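Long-range contact in vanadium-dependent haloperoxidase (Zobellia galactanivorans, PDB 4CIT), which probably uses vanadate and hydrogen peroxide to oxidise iodide, as a bacterial iodoperoxidase of the vanadium haloperoxidase family: residues A[376-390]-A[401-413]. Sequence-based numbering, arbitrary orientation.
Sequences SVVLTEVFGDNFSFD and IRSFKSFKQAADE
Phe-389 and Phe-404 face each other as an antiparallel hydrogen-bonded pair in a small beta hairpin: Phe-404 N reaches Phe-389 O at 2.8 Å, nearly straight on to the carbonyl, and Phe-389 N returns a bond to Phe-404 O. Helical segments 376-383 and 407-413 run almost antiparallel (169°), their axes 9.3 Å apart at closest. Gly-384, with positive phi, ends the first helix where a CB would jam against the preceding carbonyl. Ser-406 N-caps the second, its OG accepting from Gln-409 N at 2.9 Å. One water accepts from Phe-387 N and Phe-407 N and donates to Gly-384 O.

Phe-407 is the knob of the interface, set among Ser-376, Leu-379, Thr-380 and Phe-383. Its CG lies anti to the carbonyl carbon (chi1 -52°), which carries the ring against the first helix. A flat ring suits this place: Leu-379 CB stands over its centre, 3.6 Å from the centroid, a CH-pi contact, and beyond the other face the Phe-387 ring lies near parallel but slid aside, CD1 being 3.5 Å from Phe-407 CZ. Replacement by an alanine would probably open a gap between the helices and leave Leu-379 and Phe-387 without their aromatic partner. Phe-389 joins this ring to the hairpin in an aromatic cluster, its CE1 3.6 Å from Phe-407 CD1 and Phe-404 CB over one face. Short Ala-411 lets Ser-376 CB come within 3.9 Å of its CB. At the next, non-hydrogen-bonded pair, exposed and polar, the Ser-403 hydroxyl (OG) donates to Asp-390 OD1 from above the carboxylate plane.

The hairpin thus ties helix 367-383 to helix 407-420 within the PAP2-type helical bundle. Phe-404 and Arg-402 pack on helix 258-266, Val-378 and Phe-383 on helix 307-335, and Val-377 on helix 426-446; the Ala-411 side chain lies about 12 Å from a bound vanadate.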
ATOM      1  N   SER A 376      -9.157   3.369   2.613  1.00 10.21           N
ATOM      2  CA  SER A 376     -10.494   3.420   3.164  0.50 11.44           C
ATOM      3  C   SER A 376     -11.584   3.983   2.216  1.00 11.27           C
ATOM      4  O   SER A 376     -12.742   3.463   2.076  1.00 11.03           O
ATOM      5  CB  SER A 376     -10.476   4.325   4.365  0.50 12.57           C
ATOM      6  OG  SER A 376     -11.685   4.152   5.085  0.50 13.75           O
ATOM      7  N   VAL A 377     -11.245   5.082   1.603  1.00 10.95           N
ATOM      8  CA  VAL A 377     -12.129   5.714   0.615  1.00 10.75           C
ATOM      9  C   VAL A 377     -12.417   4.800  -0.552  1.00 10.42           C
ATOM     10  O   VAL A 377     -13.554   4.600  -0.963  1.00 10.06           O
ATOM     11  CB  VAL A 377     -11.584   7.074   0.148  1.00 11.94           C
ATOM     12  CG1 VAL A 377     -12.290   7.536  -1.096  1.00 13.93           C
ATOM     13  CG2 VAL A 377     -11.760   8.089   1.269  1.00 14.52           C
ATOM     14  N   VAL A 378     -11.370   4.203  -1.111  1.00  9.78           N
ATOM     15  CA  VAL A 378     -11.543   3.258  -2.218  1.00  9.48           C
ATOM     16  C   VAL A 378     -12.363   2.057  -1.828  1.00  9.87           C
ATOM     17  O   VAL A 378     -13.332   1.735  -2.535  1.00 10.16           O
ATOM     18  CB  VAL A 378     -10.168   2.786  -2.815  1.00 10.70           C
ATOM     19  CG1 VAL A 378     -10.405   1.733  -3.891  1.00 11.07           C
ATOM     20  CG2 VAL A 378      -9.468   3.984  -3.386  1.00 11.72           C
ATOM     21  N   LEU A 379     -12.076   1.434  -0.679  1.00  8.34           N
ATOM     22  CA  LEU A 379     -12.808   0.233  -0.302  1.00  9.45           C
ATOM     23  C   LEU A 379     -14.248   0.561   0.067  1.00  8.66           C
ATOM     24  O   LEU A 379     -15.159  -0.250  -0.160  1.00  8.78           O
ATOM     25  CB  LEU A 379     -12.084  -0.510   0.859  1.00  9.63           C
ATOM     26  CG  LEU A 379     -10.717  -1.069   0.393  1.00 11.29           C
ATOM     27  CD1 LEU A 379     -10.018  -1.700   1.600  1.00 12.16           C
ATOM     28  CD2 LEU A 379     -10.740  -2.070  -0.727  1.00 11.18           C
ATOM     29  N   THR A 380     -14.428   1.732   0.671  1.00  9.71           N
ATOM     30  CA  THR A 380     -15.805   2.182   0.945  1.00  9.80           C
ATOM     31  C   THR A 380     -16.595   2.354  -0.358  1.00 10.47           C
ATOM     32  O   THR A 380     -17.756   1.984  -0.459  1.00 10.93           O
ATOM     33  CB  THR A 380     -15.804   3.418   1.769  1.00 10.71           C
ATOM     34  OG1 THR A 380     -15.066   3.139   2.982  1.00 10.83           O
ATOM     35  CG2 THR A 380     -17.266   3.897   2.076  1.00 12.34           C
ATOM     36  N   GLU A 381     -15.968   2.888  -1.375  1.00 10.16           N
ATOM     37  CA  GLU A 381     -16.610   3.089  -2.652  1.00 11.91           C
ATOM     38  C   GLU A 381     -16.891   1.745  -3.320  1.00 12.63           C
ATOM     39  O   GLU A 381     -17.981   1.575  -3.867  1.00 14.75           O
ATOM     40  CB  GLU A 381     -15.779   3.908  -3.604  1.00 14.78           C
ATOM     41  CG  GLU A 381     -16.485   4.276  -4.938  1.00 20.07           C
ATOM     42  CD  GLU A 381     -16.444   3.215  -6.056  1.00 29.00           C
ATOM     43  OE1 GLU A 381     -15.373   2.603  -6.316  1.00 23.65           O
ATOM     44  OE2 GLU A 381     -17.543   2.976  -6.695  1.00 38.61           O
ATOM     45  N   VAL A 382     -15.986   0.796  -3.222  1.00 10.06           N
ATOM     46  CA  VAL A 382     -16.208  -0.531  -3.874  1.00 10.12           C
ATOM     47  C   VAL A 382     -17.170  -1.429  -3.148  1.00 10.53           C
ATOM     48  O   VAL A 382     -18.096  -2.018  -3.809  1.00 10.83           O
ATOM     49  CB  VAL A 382     -14.848  -1.252  -4.117  1.00 10.64           C
ATOM     50  CG1 VAL A 382     -14.991  -2.715  -4.548  1.00 10.91           C
ATOM     51  CG2 VAL A 382     -14.023  -0.466  -5.035  1.00 11.68           C
ATOM     52  N   PHE A 383     -17.033  -1.564  -1.826  1.00 10.21           N
ATOM     53  CA  PHE A 383     -17.712  -2.550  -1.019  1.00 10.80           C
ATOM     54  C   PHE A 383     -18.778  -1.973  -0.078  1.00 11.81           C
ATOM     55  O   PHE A 383     -19.594  -2.711   0.462  1.00 13.49           O
ATOM     56  CB  PHE A 383     -16.744  -3.350  -0.190  1.00 10.84           C
ATOM     57  CG  PHE A 383     -15.815  -4.198  -0.979  1.00 11.07           C
ATOM     58  CD1 PHE A 383     -16.314  -5.301  -1.670  1.00 12.03           C
ATOM     59  CD2 PHE A 383     -14.466  -3.922  -1.015  1.00 11.44           C
ATOM     60  CE1 PHE A 383     -15.441  -6.172  -2.360  1.00 12.59           C
ATOM     61  CE2 PHE A 383     -13.608  -4.741  -1.788  1.00 11.18           C
ATOM     62  CZ  PHE A 383     -14.117  -5.875  -2.398  1.00 10.95           C
ATOM     63  N   GLY A 384     -18.760  -0.663   0.085  1.00 11.63           N
ATOM     64  CA  GLY A 384     -19.824   0.067   0.819  1.00 12.43           C
ATOM     65  C   GLY A 384     -19.323   0.505   2.199  1.00 11.88           C
ATOM     66  O   GLY A 384     -18.229   0.110   2.656  1.00 11.51           O
ATOM     67  N   ASP A 385     -20.082   1.436   2.783  1.00 11.27           N
ATOM     68  CA  ASP A 385     -19.890   1.914   4.168  1.00 13.36           C
ATOM     69  C   ASP A 385     -20.490   0.957   5.070  1.00 12.75           C
ATOM     70  O   ASP A 385     -21.252   0.103   4.668  1.00 15.69           O
ATOM     71  CB  ASP A 385     -20.455   3.351   4.375  1.00 14.40           C
ATOM     72  CG  ASP A 385     -19.846   4.085   5.640  1.00 18.77           C
ATOM     73  OD1 ASP A 385     -18.818   3.644   6.233  1.00 16.88           O
ATOM     74  OD2 ASP A 385     -20.450   5.132   6.006  1.00 20.52           O
ATOM     75  N   ASN A 386     -20.101   1.036   6.342  1.00 14.45           N
ATOM     76  CA  ASN A 386     -20.598   0.103   7.327  1.00 15.95           C
ATOM     77  C   ASN A 386     -20.306  -1.357   6.985  1.00 14.16           C
ATOM     78  O   ASN A 386     -21.093  -2.260   7.245  1.00 13.74           O
ATOM     79  CB  ASN A 386     -22.097   0.366   7.663  1.00 18.63           C
ATOM     80  CG  ASN A 386     -22.295   1.652   8.418  1.00 22.41           C
ATOM     81  OD1 ASN A 386     -21.363   2.198   9.032  1.00 23.53           O
ATOM     82  ND2 ASN A 386     -23.508   2.193   8.345  1.00 24.81           N
ATOM     83  N   PHE A 387     -19.116  -1.593   6.375  1.00 12.58           N
ATOM     84  CA  PHE A 387     -18.704  -2.914   6.019  1.00 12.86           C
ATOM     85  C   PHE A 387     -17.945  -3.505   7.212  1.00 13.19           C
ATOM     86  O   PHE A 387     -16.781  -3.132   7.491  1.00 11.47           O
ATOM     87  CB  PHE A 387     -17.781  -2.896   4.770  1.00 11.20           C
ATOM     88  CG  PHE A 387     -17.496  -4.223   4.207  1.00 12.37           C
ATOM     89  CD1 PHE A 387     -16.465  -4.991   4.714  1.00 11.59           C
ATOM     90  CD2 PHE A 387     -18.238  -4.737   3.163  1.00 14.26           C
ATOM     91  CE1 PHE A 387     -16.203  -6.260   4.229  1.00 13.16           C
ATOM     92  CE2 PHE A 387     -17.973  -6.001   2.652  1.00 12.44           C
ATOM     93  CZ  PHE A 387     -16.952  -6.762   3.182  1.00 12.60           C
ATOM     94  N   SER A 388     -18.599  -4.393   7.947  1.00 13.17           N
ATOM     95  CA  SER A 388     -17.960  -4.948   9.126  1.00 15.32           C
ATOM     96  C   SER A 388     -17.033  -6.111   8.705  1.00 15.94           C
ATOM     97  O   SER A 388     -17.277  -6.888   7.782  1.00 15.32           O
ATOM     98  CB  SER A 388     -18.985  -5.338  10.202  1.00 18.94           C
ATOM     99  OG  SER A 388     -19.674  -6.471   9.728  1.00 23.35           O
ATOM    100  N   PHE A 389     -15.920  -6.231   9.399  1.00 13.86           N
ATOM    101  CA  PHE A 389     -14.969  -7.274   9.109  1.00 14.12           C
ATOM    102  C   PHE A 389     -14.053  -7.571  10.260  1.00 13.79           C
ATOM    103  O   PHE A 389     -13.846  -6.730  11.187  1.00 14.61           O
ATOM    104  CB  PHE A 389     -14.128  -6.954   7.803  1.00 12.57           C
ATOM    105  CG  PHE A 389     -13.214  -5.784   7.909  1.00 12.40           C
ATOM    106  CD1 PHE A 389     -13.700  -4.526   7.698  1.00 12.31           C
ATOM    107  CD2 PHE A 389     -11.838  -5.952   8.218  1.00 13.00           C
ATOM    108  CE1 PHE A 389     -12.865  -3.391   7.845  1.00 12.91           C
ATOM    109  CE2 PHE A 389     -11.012  -4.862   8.308  1.00 11.83           C
ATOM    110  CZ  PHE A 389     -11.515  -3.580   8.107  1.00 11.94           C
ATOM    111  N   ASP A 390     -13.584  -8.829  10.267  1.00 14.27           N
ATOM    112  CA  ASP A 390     -12.509  -9.290  11.167  1.00 14.88           C
ATOM    113  C   ASP A 390     -11.209  -9.229  10.446  1.00 14.04           C
ATOM    114  O   ASP A 390     -11.026  -9.907   9.394  1.00 14.40           O
ATOM    115  CB  ASP A 390     -12.810 -10.707  11.605  1.00 18.73           C
ATOM    116  CG  ASP A 390     -14.067 -10.791  12.482  1.00 25.87           C
ATOM    117  OD1 ASP A 390     -14.428  -9.829  13.178  1.00 23.44           O
ATOM    118  OD2 ASP A 390     -14.761 -11.836  12.421  1.00 35.72           O
ATOM    119  N   ILE A 401      -6.555 -11.084  16.166  1.00 15.64           N
ATOM    120  CA  ILE A 401      -7.555 -10.530  15.233  1.00 14.78           C
ATOM    121  C   ILE A 401      -8.119  -9.275  15.904  1.00 15.55           C
ATOM    122  O   ILE A 401      -8.439  -9.243  17.090  1.00 14.96           O
ATOM    123  CB  ILE A 401      -8.708 -11.537  14.961  1.00 14.47           C
ATOM    124  CG1 ILE A 401      -8.115 -12.762  14.255  1.00 16.31           C
ATOM    125  CG2 ILE A 401      -9.880 -10.984  14.164  1.00 15.83           C
ATOM    126  CD1 ILE A 401      -9.052 -13.930  14.153  1.00 18.52           C
ATOM    127  N   ARG A 402      -8.366  -8.252  15.132  1.00 13.48           N
ATOM    128  CA  ARG A 402      -9.196  -7.113  15.601  1.00 12.88           C
ATOM    129  C   ARG A 402     -10.342  -6.931  14.651  1.00 14.72           C
ATOM    130  O   ARG A 402     -10.176  -7.203  13.441  1.00 15.25           O
ATOM    131  CB  ARG A 402      -8.383  -5.798  15.743  1.00 12.93           C
ATOM    132  CG  ARG A 402      -7.228  -5.803  16.748  1.00 11.97           C
ATOM    133  CD  ARG A 402      -6.562  -4.454  16.946  1.00 11.43           C
ATOM    134  NE  ARG A 402      -7.426  -3.385  17.370  1.00 11.88           N
ATOM    135  CZ  ARG A 402      -7.896  -3.232  18.631  1.00 12.88           C
ATOM    136  NH1 ARG A 402      -7.507  -4.056  19.625  1.00 12.59           N
ATOM    137  NH2 ARG A 402      -8.705  -2.228  18.930  1.00 12.73           N
ATOM    138  N   SER A 403     -11.504  -6.548  15.191  1.00 13.15           N
ATOM    139  CA  SER A 403     -12.763  -6.457  14.425  1.00 14.90           C
ATOM    140  C   SER A 403     -13.087  -4.995  14.197  1.00 14.98           C
ATOM    141  O   SER A 403     -12.787  -4.174  15.060  1.00 13.66           O
ATOM    142  CB  SER A 403     -13.848  -7.171  15.214  1.00 18.07           C
ATOM    143  OG  SER A 403     -13.489  -8.600  15.152  1.00 23.77           O
ATOM    144  N   PHE A 404     -13.740  -4.693  13.078  1.00 12.29           N
ATOM    145  CA  PHE A 404     -14.089  -3.340  12.712  1.00 12.03           C
ATOM    146  C   PHE A 404     -15.469  -3.242  12.149  1.00 14.34           C
ATOM    147  O   PHE A 404     -15.998  -4.215  11.577  1.00 13.65           O
ATOM    148  CB  PHE A 404     -13.070  -2.819  11.630  1.00 12.74           C
ATOM    149  CG  PHE A 404     -11.693  -2.762  12.170  1.00 11.78           C
ATOM    150  CD1 PHE A 404     -11.312  -1.731  12.984  1.00 13.43           C
ATOM    151  CD2 PHE A 404     -10.796  -3.753  11.922  1.00 11.61           C
ATOM    152  CE1 PHE A 404     -10.008  -1.701  13.542  1.00 13.48           C
ATOM    153  CE2 PHE A 404      -9.485  -3.683  12.424  1.00 13.04           C
ATOM    154  CZ  PHE A 404      -9.106  -2.632  13.263  1.00 12.09           C
ATOM    155  N   LYS A 405     -16.104  -2.087  12.349  1.00 14.68           N
ATOM    156  CA  LYS A 405     -17.469  -1.936  11.868  1.00 16.67           C
ATOM    157  C   LYS A 405     -17.502  -1.365  10.468  1.00 13.73           C
ATOM    158  O   LYS A 405     -18.608  -1.348   9.798  1.00 11.86           O
ATOM    159  CB  LYS A 405     -18.276  -1.030  12.775  1.00 21.08           C
ATOM    160  CG  LYS A 405     -18.263  -1.505  14.222  1.00 29.71           C
ATOM    161  CD  LYS A 405     -19.434  -0.912  15.018  1.00 41.31           C
ATOM    162  CE  LYS A 405     -19.402  -1.394  16.472  1.00 47.43           C
ATOM    163  NZ  LYS A 405     -19.583  -2.879  16.522  1.00 52.47           N
ATOM    164  N   SER A 406     -16.378  -0.811  10.025  1.00 11.48           N
ATOM    165  CA  SER A 406     -16.272  -0.170   8.694  1.00 10.47           C
ATOM    166  C   SER A 406     -14.791   0.017   8.276  1.00  9.83           C
ATOM    167  O   SER A 406     -13.910   0.036   9.176  1.00  9.05           O
ATOM    168  CB  SER A 406     -16.983   1.206   8.733  1.00 11.20           C
ATOM    169  OG  SER A 406     -16.254   2.162   9.492  1.00 10.83           O
ATOM    170  N   PHE A 407     -14.538   0.238   6.985  1.00  9.10           N
ATOM    171  CA  PHE A 407     -13.178   0.622   6.606  1.00  9.92           C
ATOM    172  C   PHE A 407     -12.747   1.925   7.249  1.00  9.50           C
ATOM    173  O   PHE A 407     -11.559   2.053   7.650  1.00  9.74           O
ATOM    174  CB  PHE A 407     -13.024   0.718   5.113  1.00  9.40           C
ATOM    175  CG  PHE A 407     -13.490  -0.519   4.392  1.00  8.69           C
ATOM    176  CD1 PHE A 407     -12.869  -1.751   4.589  1.00  9.19           C
ATOM    177  CD2 PHE A 407     -14.568  -0.443   3.526  1.00  8.55           C
ATOM    178  CE1 PHE A 407     -13.295  -2.866   3.892  1.00  9.17           C
ATOM    179  CE2 PHE A 407     -15.007  -1.564   2.848  1.00  8.51           C
ATOM    180  CZ  PHE A 407     -14.346  -2.773   3.042  1.00  8.64           C
ATOM    181  N   LYS A 408     -13.696   2.867   7.373  1.00 10.58           N
ATOM    182  CA  LYS A 408     -13.453   4.204   8.006  1.00 12.80           C
ATOM    183  C   LYS A 408     -12.979   4.047   9.443  1.00 11.37           C
ATOM    184  O   LYS A 408     -11.992   4.675   9.866  1.00 10.86           O
ATOM    185  CB  LYS A 408     -14.690   5.081   7.944  1.00 15.43           C
ATOM    186  CG  LYS A 408     -14.387   6.522   8.355  1.00 23.39           C
ATOM    187  CD  LYS A 408     -15.664   7.338   8.523  1.00 31.34           C
ATOM    188  CE  LYS A 408     -15.489   8.626   9.354  1.00 39.22           C
ATOM    189  NZ  LYS A 408     -14.660   8.523  10.593  1.00 37.34           N
ATOM    190  N   GLN A 409     -13.608   3.157  10.161  1.00 12.71           N
ATOM    191  CA  GLN A 409     -13.240   2.877  11.552  1.00 13.10           C
ATOM    192  C   GLN A 409     -11.860   2.288  11.681  1.00 12.38           C
ATOM    193  O   GLN A 409     -11.061   2.713  12.513  1.00 12.38           O
ATOM    194  CB  GLN A 409     -14.288   2.071  12.280  1.00 17.51           C
ATOM    195  CG  GLN A 409     -13.969   1.866  13.773  1.00 20.19           C
ATOM    196  CD  GLN A 409     -14.830   0.785  14.399  1.00 31.16           C
ATOM    197  OE1 GLN A 409     -14.805  -0.374  13.996  1.00 24.23           O
ATOM    198  NE2 GLN A 409     -15.687   1.199  15.367  1.00 37.26           N
ATOM    199  N   ALA A 410     -11.542   1.336  10.827  1.00 11.66           N
ATOM    200  CA  ALA A 410     -10.183   0.815  10.750  1.00 10.10           C
ATOM    201  C   ALA A 410      -9.167   1.897  10.437  1.00  9.79           C
ATOM    202  O   ALA A 410      -8.093   1.884  11.062  1.00 10.39           O
ATOM    203  CB  ALA A 410     -10.063  -0.297   9.773  1.00 10.88           C
ATOM    204  N   ALA A 411      -9.402   2.733   9.428  1.00  9.47           N
ATOM    205  CA  ALA A 411      -8.470   3.818   9.123  1.00 10.32           C
ATOM    206  C   ALA A 411      -8.264   4.789  10.300  1.00  9.93           C
ATOM    207  O   ALA A 411      -7.141   5.263  10.563  1.00  9.52           O
ATOM    208  CB  ALA A 411      -8.951   4.661   7.916  1.00 10.36           C
ATOM    209  N   ASP A 412      -9.363   5.134  10.969  1.00 10.85           N
ATOM    210  CA  ASP A 412      -9.290   5.981  12.135  1.00 12.14           C
ATOM    211  C   ASP A 412      -8.453   5.365  13.252  1.00 10.74           C
ATOM    212  O   ASP A 412      -7.655   6.061  13.910  1.00 10.26           O
ATOM    213  CB  ASP A 412     -10.656   6.291  12.696  1.00 14.14           C
ATOM    214  CG  ASP A 412     -11.426   7.331  11.817  1.00 18.68           C
ATOM    215  OD1 ASP A 412     -10.794   8.014  10.963  1.00 22.07           O
ATOM    216  OD2 ASP A 412     -12.656   7.358  12.027  1.00 23.26           O
ATOM    217  N   GLU A 413      -8.570   4.047  13.418  1.00 11.07           N
ATOM    218  CA  GLU A 413      -7.746   3.356  14.387  1.00 10.27           C
ATOM    219  C   GLU A 413      -6.303   3.351  13.954  1.00  9.60           C
ATOM    220  O   GLU A 413      -5.364   3.535  14.760  1.00 10.52           O
ATOM    221  CB  GLU A 413      -8.312   1.920  14.683  1.00 10.54           C
ATOM    222  CG  GLU A 413      -7.542   1.215  15.756  1.00 11.98           C
ATOM    223  CD  GLU A 413      -8.046  -0.149  16.089  1.00 12.28           C
ATOM    224  OE1 GLU A 413      -9.139  -0.278  16.706  1.00 13.50           O
ATOM    225  OE2 GLU A 413      -7.315  -1.072  15.695  1.00 12.21           O
TER
HETATM  226  O   HOH W   1     -16.195   2.940   5.628  1.00 11.42           O
HETATM  227  O   HOH W   2     -17.119   0.316   5.382  1.00 10.54           O
HETATM  228  O   HOH W   3     -20.963  -2.147  10.455  1.00 25.24           O